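Local atomic coordinates of 6-carboxyhexanoate--coa ligase (Bacillus subtilis, PDB entry 5FLL), a protein that is a ligase of the 6-carboxyhexanoate--CoA ligase family whose site here holds pimeloyl-AMP, pyrophosphate and magnesium. Residues Lys112-Ile117 and Leu192-Asp197; Asp199-Tyr204 and Ala217-Gly222. All coordinates share one frame; numbering follows the deposited sequence.

Interaction 1 (Lys112-Ile117 and Leu192-Asp197); sequences KAYEQI and LCWSDD. With MG (magnesium ion), chain F; WAQ (pimeloyl-AMP), chain C; PPV (pyrophosphate), chain D.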
loop_
_atom_site.group_PDB
_atom_site.type_symbol
_atom_site.label_atom_id
_atom_site.label_comp_id
_atom_site.label_asym_id
_atom_site.label_seq_id
_atom_site.Cartn_x
_atom_site.Cartn_y
_atom_site.Cartn_z
ATOM N N LYS A 112 20.453 -18.932 -25.348
ATOM C CA LYS A 112 20.080 -17.565 -25.612
ATOM C C LYS A 112 19.644 -16.895 -24.293
ATOM O O LYS A 112 19.992 -15.746 -24.028
ATOM C CB LYS A 112 18.960 -17.515 -26.648
ATOM C CG LYS A 112 19.432 -17.806 -28.057
ATOM C CD LYS A 112 18.258 -18.077 -28.992
ATOM C CE LYS A 112 18.734 -18.368 -30.402
ATOM N NZ LYS A 112 17.616 -18.327 -31.412
ATOM N N ALA A 113 18.890 -17.622 -23.483
ATOM C CA ALA A 113 18.396 -17.085 -22.250
ATOM C C ALA A 113 19.546 -16.770 -21.328
ATOM O O ALA A 113 19.593 -15.686 -20.762
ATOM C CB ALA A 113 17.453 -18.061 -21.581
ATOM N N TYR A 114 20.517 -17.676 -21.230
ATOM C CA TYR A 114 21.677 -17.416 -20.365
ATOM C C TYR A 114 22.492 -16.224 -20.780
ATOM O O TYR A 114 23.119 -15.590 -19.940
ATOM C CB TYR A 114 22.586 -18.635 -20.231
ATOM C CG TYR A 114 22.227 -19.468 -19.011
ATOM C CD1 TYR A 114 21.162 -20.363 -19.049
ATOM C CD2 TYR A 114 22.939 -19.356 -17.830
ATOM C CE1 TYR A 114 20.813 -21.123 -17.934
ATOM C CE2 TYR A 114 22.601 -20.120 -16.731
ATOM C CZ TYR A 114 21.542 -21.011 -16.784
ATOM O OH TYR A 114 21.162 -21.752 -15.677
ATOM N N GLU A 115 22.490 -15.897 -22.063
ATOM C CA GLU A 115 23.168 -14.678 -22.513
ATOM C C GLU A 115 22.443 -13.405 -22.076
ATOM O O GLU A 115 23.039 -12.362 -22.031
ATOM C CB GLU A 115 23.307 -14.685 -24.026
ATOM C CG GLU A 115 24.385 -15.627 -24.508
ATOM C CD GLU A 115 24.462 -15.669 -26.010
ATOM O OE1 GLU A 115 23.966 -14.720 -26.657
ATOM O OE2 GLU A 115 25.032 -16.658 -26.526
ATOM N N GLN A 116 21.155 -13.492 -21.783
ATOM C CA GLN A 116 20.355 -12.306 -21.415
ATOM C C GLN A 116 20.095 -12.177 -19.899
ATOM O O GLN A 116 19.735 -11.127 -19.406
ATOM C CB GLN A 116 19.046 -12.289 -22.204
ATOM C CG GLN A 116 19.274 -11.849 -23.640
ATOM C CD GLN A 116 18.183 -12.326 -24.577
ATOM O OE1 GLN A 116 17.091 -11.753 -24.600
ATOM N NE2 GLN A 116 18.480 -13.361 -25.375
ATOM N N ILE A 117 20.385 -13.232 -19.163
ATOM C CA ILE A 117 20.120 -13.269 -17.735
ATOM C C ILE A 117 20.823 -12.148 -16.958
ATOM O O ILE A 117 20.223 -11.557 -16.089
ATOM C CB ILE A 117 20.485 -14.642 -17.171
ATOM C CG1 ILE A 117 19.345 -15.617 -17.468
ATOM C CG2 ILE A 117 20.784 -14.545 -15.688
ATOM C CD1 ILE A 117 19.631 -17.058 -17.085
ATOM N N LEU A 192 13.448 -21.211 -14.319
ATOM C CA LEU A 192 14.782 -21.139 -13.733
ATOM C C LEU A 192 14.869 -20.004 -12.715
ATOM O O LEU A 192 14.421 -18.888 -12.979
ATOM C CB LEU A 192 15.805 -20.937 -14.806
ATOM C CG LEU A 192 17.221 -20.507 -14.445
ATOM C CD1 LEU A 192 17.996 -21.660 -13.799
ATOM C CD2 LEU A 192 17.885 -20.030 -15.723
ATOM N N CYS A 193 15.424 -20.289 -11.542
ATOM C CA CYS A 193 15.386 -19.352 -10.439
ATOM C C CYS A 193 16.616 -19.411 -9.540
ATOM O O CYS A 193 17.048 -20.489 -9.118
ATOM C CB CYS A 193 14.200 -19.653 -9.561
ATOM S SG CYS A 193 14.275 -18.754 -7.999
ATOM N N TRP A 194 17.160 -18.243 -9.228
ATOM C CA TRP A 194 17.907 -18.095 -8.008
ATOM C C TRP A 194 17.707 -16.693 -7.446
ATOM O O TRP A 194 17.217 -15.780 -8.123
ATOM C CB TRP A 194 19.387 -18.456 -8.210
ATOM C CG TRP A 194 20.186 -17.596 -9.154
ATOM C CD1 TRP A 194 20.916 -16.518 -8.831
ATOM C CD2 TRP A 194 20.400 -17.808 -10.555
ATOM N NE1 TRP A 194 21.553 -16.009 -9.926
ATOM C CE2 TRP A 194 21.270 -16.794 -11.001
ATOM C CE3 TRP A 194 19.913 -18.735 -11.484
ATOM C CZ2 TRP A 194 21.649 -16.664 -12.334
ATOM C CZ3 TRP A 194 20.310 -18.622 -12.789
ATOM C CH2 TRP A 194 21.183 -17.605 -13.205
ATOM N N SER A 195 18.082 -16.526 -6.187
ATOM C CA SER A 195 17.729 -15.326 -5.451
ATOM C C SER A 195 18.608 -14.143 -5.825
ATOM O O SER A 195 19.788 -14.291 -6.147
ATOM C CB SER A 195 17.790 -15.588 -3.935
ATOM O OG SER A 195 17.284 -14.466 -3.236
ATOM N N ASP A 196 18.016 -12.956 -5.765
ATOM C CA ASP A 196 18.778 -11.714 -5.833
ATOM C C ASP A 196 19.346 -11.316 -4.466
ATOM O O ASP A 196 19.970 -10.250 -4.341
ATOM C CB ASP A 196 17.927 -10.585 -6.432
ATOM C CG ASP A 196 16.691 -10.265 -5.610
ATOM O OD1 ASP A 196 16.137 -11.181 -4.964
ATOM O OD2 ASP A 196 16.269 -9.082 -5.606
ATOM N N ASP A 197 19.138 -12.135 -3.436
ATOM C CA ASP A 197 19.627 -11.746 -2.087
ATOM C C ASP A 197 21.100 -12.122 -1.919
ATOM O O ASP A 197 21.524 -13.195 -2.315
ATOM C CB ASP A 197 18.792 -12.405 -0.985
ATOM C CG ASP A 197 17.281 -12.249 -1.191
ATOM O OD1 ASP A 197 16.803 -11.482 -2.058
ATOM O OD2 ASP A 197 16.550 -12.952 -0.480
HETATM MG MG MG F . 15.054 -11.362 -3.119
HETATM N N1 WAQ C . 6.587 -13.242 -9.311
HETATM C C2 WAQ C . 7.524 -13.117 -10.335
HETATM N N3 WAQ C . 8.877 -13.063 -10.023
HETATM C C4 WAQ C . 9.239 -13.098 -8.719
HETATM C C5 WAQ C . 8.329 -13.231 -7.739
HETATM C C6 WAQ C . 7.020 -13.286 -8.044
HETATM N N6 WAQ C . 6.161 -13.391 -7.038
HETATM N N7 WAQ C . 8.981 -13.279 -6.573
HETATM C C8 WAQ C . 10.277 -13.164 -6.809
HETATM N N9 WAQ C . 10.437 -13.066 -8.146
HETATM C "C1'" WAQ C . 11.679 -12.876 -8.902
HETATM C "C2'" WAQ C . 12.151 -11.469 -8.646
HETATM O "O2'" WAQ C . 12.895 -11.000 -9.735
HETATM C "C3'" WAQ C . 13.103 -11.659 -7.466
HETATM O "O3'" WAQ C . 13.994 -10.555 -7.339
HETATM C "C4'" WAQ C . 13.817 -12.886 -7.925
HETATM O "O4'" WAQ C . 12.769 -13.714 -8.514
HETATM C "C5'" WAQ C . 14.367 -13.649 -6.725
HETATM O "O5'" WAQ C . 13.415 -13.543 -5.743
HETATM O OAB WAQ C . 15.885 -23.333 -0.937
HETATM O OAC WAQ C . 14.437 -16.630 -2.526
HETATM O OAD WAQ C . 14.909 -13.484 -3.627
HETATM O OAE WAQ C . 14.212 -24.415 -2.052
HETATM O OAH WAQ C . 12.391 -14.216 -3.486
HETATM C CAK WAQ C . 14.908 -20.552 -4.277
HETATM C CAL WAQ C . 15.425 -21.716 -3.378
HETATM C CAM WAQ C . 14.971 -19.222 -3.545
HETATM C CAN WAQ C . 14.438 -22.024 -2.280
HETATM C CAO WAQ C . 14.794 -18.066 -4.513
HETATM O OAU WAQ C . 14.143 -15.745 -4.650
HETATM C CAW WAQ C . 14.892 -23.375 -1.727
HETATM C CAX WAQ C . 14.412 -16.751 -3.766
HETATM P PBG WAQ C . 13.650 -14.269 -4.297
HETATM O O11 PPV D . 11.239 -9.581 -4.667
HETATM P P1 PPV D . 11.738 -10.799 -3.938
HETATM O O21 PPV D . 10.776 -11.937 -3.856
HETATM O O31 PPV D . 13.180 -11.210 -4.270
HETATM O OPP PPV D . 11.752 -10.303 -2.375
HETATM P P2 PPV D . 12.392 -11.203 -1.178
HETATM O O12 PPV D . 11.682 -12.538 -1.211
HETATM O O22 PPV D . 12.078 -10.420 0.082
HETATM O O32 PPV D . 13.857 -11.332 -1.563
HETATM O O HOH W 1 14.996 -9.195 -3.224
#

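Interaction 2 (Asp199-Tyr204 and Ala217-Gly222); sequences DYITGY and AMKEYG. With WAQ (pimeloyl-AMP), chain C.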
loop_
_atom_site.group_PDB
_atom_site.type_symbol
_atom_site.label_atom_id
_atom_site.label_comp_id
_atom_site.label_asym_id
_atom_site.label_seq_id
_atom_site.Cartn_x
_atom_site.Cartn_y
_atom_site.Cartn_z
ATOM N N ASP A 199 22.584 -13.154 0.490
ATOM C CA ASP A 199 22.800 -14.102 1.575
ATOM C C ASP A 199 22.150 -15.485 1.338
ATOM O O ASP A 199 22.000 -16.269 2.260
ATOM C CB ASP A 199 22.297 -13.485 2.909
ATOM C CG ASP A 199 20.735 -13.325 2.952
ATOM O OD1 ASP A 199 20.023 -13.564 1.940
ATOM O OD2 ASP A 199 20.213 -12.995 4.032
ATOM N N TYR A 200 21.775 -15.786 0.114
ATOM C CA TYR A 200 21.195 -17.093 -0.181
ATOM C C TYR A 200 21.591 -17.527 -1.564
ATOM O O TYR A 200 21.191 -16.886 -2.539
ATOM C CB TYR A 200 19.682 -17.022 -0.081
ATOM C CG TYR A 200 19.036 -18.357 0.114
ATOM C CD1 TYR A 200 19.125 -19.029 1.343
ATOM C CD2 TYR A 200 18.364 -18.978 -0.927
ATOM C CE1 TYR A 200 18.542 -20.276 1.530
ATOM C CE2 TYR A 200 17.773 -20.221 -0.763
ATOM C CZ TYR A 200 17.866 -20.874 0.461
ATOM O OH TYR A 200 17.276 -22.108 0.614
ATOM N N ILE A 201 22.339 -18.629 -1.660
ATOM C CA ILE A 201 22.860 -19.121 -2.951
ATOM C C ILE A 201 22.165 -20.366 -3.507
ATOM O O ILE A 201 22.481 -20.846 -4.612
ATOM C CB ILE A 201 24.344 -19.448 -2.856
ATOM C CG1 ILE A 201 24.584 -20.574 -1.828
ATOM C CG2 ILE A 201 25.128 -18.211 -2.468
ATOM C CD1 ILE A 201 25.959 -21.208 -1.915
ATOM N N THR A 202 21.194 -20.897 -2.781
ATOM C CA THR A 202 20.426 -21.995 -3.330
ATOM C C THR A 202 19.395 -21.481 -4.299
ATOM O O THR A 202 18.824 -20.405 -4.105
ATOM C CB THR A 202 19.766 -22.812 -2.248
ATOM O OG1 THR A 202 20.780 -23.545 -1.545
ATOM C CG2 THR A 202 18.786 -23.782 -2.863
ATOM N N GLY A 203 19.220 -22.215 -5.393
ATOM C CA GLY A 203 18.235 -21.876 -6.421
ATOM C C GLY A 203 17.517 -23.143 -6.855
ATOM O O GLY A 203 17.617 -24.176 -6.188
ATOM N N TYR A 204 16.792 -23.075 -7.971
ATOM C CA TYR A 204 16.079 -24.244 -8.494
ATOM C C TYR A 204 15.703 -24.142 -9.952
ATOM O O TYR A 204 15.730 -23.057 -10.559
ATOM C CB TYR A 204 14.809 -24.502 -7.688
ATOM C CG TYR A 204 13.678 -23.482 -7.888
ATOM C CD1 TYR A 204 12.727 -23.659 -8.873
ATOM C CD2 TYR A 204 13.525 -22.387 -7.013
ATOM C CE1 TYR A 204 11.687 -22.774 -9.027
ATOM C CE2 TYR A 204 12.497 -21.485 -7.179
ATOM C CZ TYR A 204 11.586 -21.686 -8.178
ATOM O OH TYR A 204 10.572 -20.788 -8.345
ATOM N N ALA A 217 23.903 -24.662 -4.822
ATOM C CA ALA A 217 24.755 -23.523 -5.125
ATOM C C ALA A 217 24.547 -23.073 -6.548
ATOM O O ALA A 217 24.940 -23.766 -7.466
ATOM C CB ALA A 217 26.215 -23.875 -4.910
ATOM N N MET A 218 23.961 -21.885 -6.719
ATOM C CA MET A 218 23.686 -21.321 -8.049
ATOM C C MET A 218 24.418 -19.995 -8.292
ATOM O O MET A 218 24.461 -19.511 -9.417
ATOM C CB MET A 218 22.182 -21.128 -8.228
ATOM C CG MET A 218 21.403 -22.429 -8.352
ATOM S SD MET A 218 21.727 -23.185 -9.970
ATOM C CE MET A 218 20.519 -22.295 -10.914
ATOM N N LYS A 219 25.044 -19.451 -7.246
ATOM C CA LYS A 219 25.889 -18.252 -7.345
ATOM C C LYS A 219 26.727 -18.104 -6.061
ATOM O O LYS A 219 26.553 -18.861 -5.122
ATOM C CB LYS A 219 25.020 -17.020 -7.488
ATOM C CG LYS A 219 24.238 -16.717 -6.215
ATOM C CD LYS A 219 23.520 -15.379 -6.291
ATOM C CE LYS A 219 22.875 -15.000 -4.968
ATOM N NZ LYS A 219 22.192 -13.692 -5.144
ATOM N N GLU A 220 27.594 -17.100 -6.011
ATOM C CA GLU A 220 28.436 -16.850 -4.827
ATOM C C GLU A 220 27.689 -15.968 -3.824
ATOM O O GLU A 220 26.863 -15.137 -4.219
ATOM C CB GLU A 220 29.750 -16.152 -5.229
ATOM C CG GLU A 220 30.560 -16.889 -6.305
ATOM C CD GLU A 220 31.236 -18.174 -5.814
ATOM O OE1 GLU A 220 31.099 -18.515 -4.627
ATOM O OE2 GLU A 220 31.896 -18.866 -6.622
ATOM N N TYR A 221 27.978 -16.162 -2.539
ATOM C CA TYR A 221 27.547 -15.253 -1.486
ATOM C C TYR A 221 27.970 -13.836 -1.787
ATOM O O TYR A 221 29.019 -13.611 -2.370
ATOM C CB TYR A 221 28.131 -15.680 -0.122
ATOM C CG TYR A 221 27.364 -16.827 0.471
ATOM C CD1 TYR A 221 26.065 -16.634 0.951
ATOM C CD2 TYR A 221 27.873 -18.130 0.447
ATOM C CE1 TYR A 221 25.315 -17.693 1.440
ATOM C CE2 TYR A 221 27.134 -19.199 0.931
ATOM C CZ TYR A 221 25.856 -18.975 1.427
ATOM O OH TYR A 221 25.119 -20.014 1.916
ATOM N N GLY A 222 27.138 -12.883 -1.400
ATOM C CA GLY A 222 27.495 -11.471 -1.493
ATOM C C GLY A 222 27.140 -10.844 -2.824
ATOM O O GLY A 222 27.376 -9.666 -3.022
HETATM N N1 WAQ C . 6.587 -13.242 -9.311
HETATM C C2 WAQ C . 7.524 -13.117 -10.335
HETATM N N3 WAQ C . 8.877 -13.063 -10.023
HETATM C C4 WAQ C . 9.239 -13.098 -8.719
HETATM C C5 WAQ C . 8.329 -13.231 -7.739
HETATM C C6 WAQ C . 7.020 -13.286 -8.044
HETATM N N6 WAQ C . 6.161 -13.391 -7.038
HETATM N N7 WAQ C . 8.981 -13.279 -6.573
HETATM C C8 WAQ C . 10.277 -13.164 -6.809
HETATM N N9 WAQ C . 10.437 -13.066 -8.146
HETATM C "C1'" WAQ C . 11.679 -12.876 -8.902
HETATM C "C2'" WAQ C . 12.151 -11.469 -8.646
HETATM O "O2'" WAQ C . 12.895 -11.000 -9.735
HETATM C "C3'" WAQ C . 13.103 -11.659 -7.466
HETATM O "O3'" WAQ C . 13.994 -10.555 -7.339
HETATM C "C4'" WAQ C . 13.817 -12.886 -7.925
HETATM O "O4'" WAQ C . 12.769 -13.714 -8.514
HETATM C "C5'" WAQ C . 14.367 -13.649 -6.725
HETATM O "O5'" WAQ C . 13.415 -13.543 -5.743
HETATM O OAB WAQ C . 15.885 -23.333 -0.937
HETATM O OAC WAQ C . 14.437 -16.630 -2.526
HETATM O OAD WAQ C . 14.909 -13.484 -3.627
HETATM O OAE WAQ C . 14.212 -24.415 -2.052
HETATM O OAH WAQ C . 12.391 -14.216 -3.486
HETATM C CAK WAQ C . 14.908 -20.552 -4.277
HETATM C CAL WAQ C . 15.425 -21.716 -3.378
HETATM C CAM WAQ C . 14.971 -19.222 -3.545
HETATM C CAN WAQ C . 14.438 -22.024 -2.280
HETATM C CAO WAQ C . 14.794 -18.066 -4.513
HETATM O OAU WAQ C . 14.143 -15.745 -4.650
HETATM C CAW WAQ C . 14.892 -23.375 -1.727
HETATM C CAX WAQ C . 14.412 -16.751 -3.766
HETATM P PBG WAQ C . 13.650 -14.269 -4.297
#

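Interaction 1 (Lys112-Ile117 and Leu192-Asp197)
Leu192 meets Tyr114 and Ile117 where segment 112-117, on helix 107-116, packs against strand 188-194 of the mixed beta-sheet, an apolar helix-on-sheet contact with no hydrogen bond between the two segments. The leucine has CG anti to its backbone N (chi1 166°), which carries both methyls to segment 112-117: CD2 lies 3.7 Å from Ile117 CD1, and CD1 touches the hydroxyl end of Tyr114. The leucine side chain crosses those of Tyr114 and Ile117 at about a right angle. Ile117 CD1 in turn sits over the centre of the Tyr114 ring, 3.9 Å above its plane, so this one methyl touches both leucine and tyrosine. The tyrosine hydroxyl is hydrogen-bonded to Gln93, and Arg97 makes a cation-pi contact with the ring. The next residue, Cys193, serves the ligand instead: its SG lies 3.6 Å from CAO of pimeloyl-AMP. At Trp194 the indole swings back toward Ile117; its CH2 comes within 4.0 Å of Ile117 CG2, and Leu192 CD1 lies at the indole edge, in its plane. Beyond the strand, Ser195 OG accepts the N-H of Asp197 in an ST turn and donates to OAD of pimeloyl-AMP at 2.6 Å. Asp196 and Asp197 each give OD1 to the magnesium ion, at 2.1 Å and 2.0 Å respectively. OAD of pimeloyl-AMP, O31 and O32 of pyrophosphate and a water bring the magnesium ligands to six. Asp197 OD2 forms a salt bridge with Arg171, while that metal-bound water donates to Asp196 OD2 at 2.7 Å.

Interaction 2 (Asp199-Tyr204 and Ala217-Gly222)
The contact lies at the open end of the beta-hairpin formed by strands 203-207 and 211-215, where Ile201 and Met218 carry the pairing of the two strands into the flanking loops. Met218 N donates to Ile201 O at 2.8 Å, with an N-H...O angle of 152°, and the CA of Ala217 makes a CA-H...O contact with the same oxygen. Ile201 supplies most of the packing on the side of segment 199-204. Its CG2 stands almost squarely over the Tyr221 ring in a CH-pi contact, 3.7 Å from the centroid and 4° off the ring normal. Because CG1 sits between the backbone N and the carbonyl carbon (chi1 62°), the longer branch runs along the same ring toward its hydroxyl end, and CD1 touches both Tyr221 CE2 and Ala217 CB. Packing is tight behind it, where CG2 is 3.1 Å from Lys219 O. At the ring's edge, in its plane, Asp199 O faces Tyr221 CE1 at 3.7 Å. Lys219, extended beyond CG, passes with CE 3.5 Å from Tyr200 O, and its NZ is hydrogen-bonded to the carbonyl of Thr223, among others. Met218 CG rests against the backbone of Gly203. Away from this packing, Tyr200 OH donates a hydrogen bond to OAB of pimeloyl-AMP, modelled at 2.4 Å, a length so short that it is doubtful, and Tyr204 turns its ring edge to the ligand chain, CD2 lying 3.6 Å from CAK. Among its neighbours, Met218 packs on Leu192 of strand 188-194 and Ala96 of helix 89-103, whereas Tyr204 leans on Ala175, Leu178 and Ala179 of helix 170-184.

How the interactions relate
Interactions 1 and 2 have centres 12 Å apart and follow one another along the chain, joined by adjacent antiparallel strands of one sheet: Cys193 O lies 2.8 Å from Tyr204 N in a probable hydrogen bond. Side chains link them too. Trp194 CE3 packs 3.7 Å from Met218 CE, and Lys219 NZ of interaction 2 lies 2.7 Å from Ser195 O of interaction 1 in a probable hydrogen bond, so a lysine of 217-222 reaches the backbone of the turn that bears the metal ligands. Both touch pimeloyl-AMP: 192-197 meets its phosphate oxygen and, through Cys193, its aliphatic chain, which Tyr204 of 199-204 also touches; Tyr200 meets the far carboxylate.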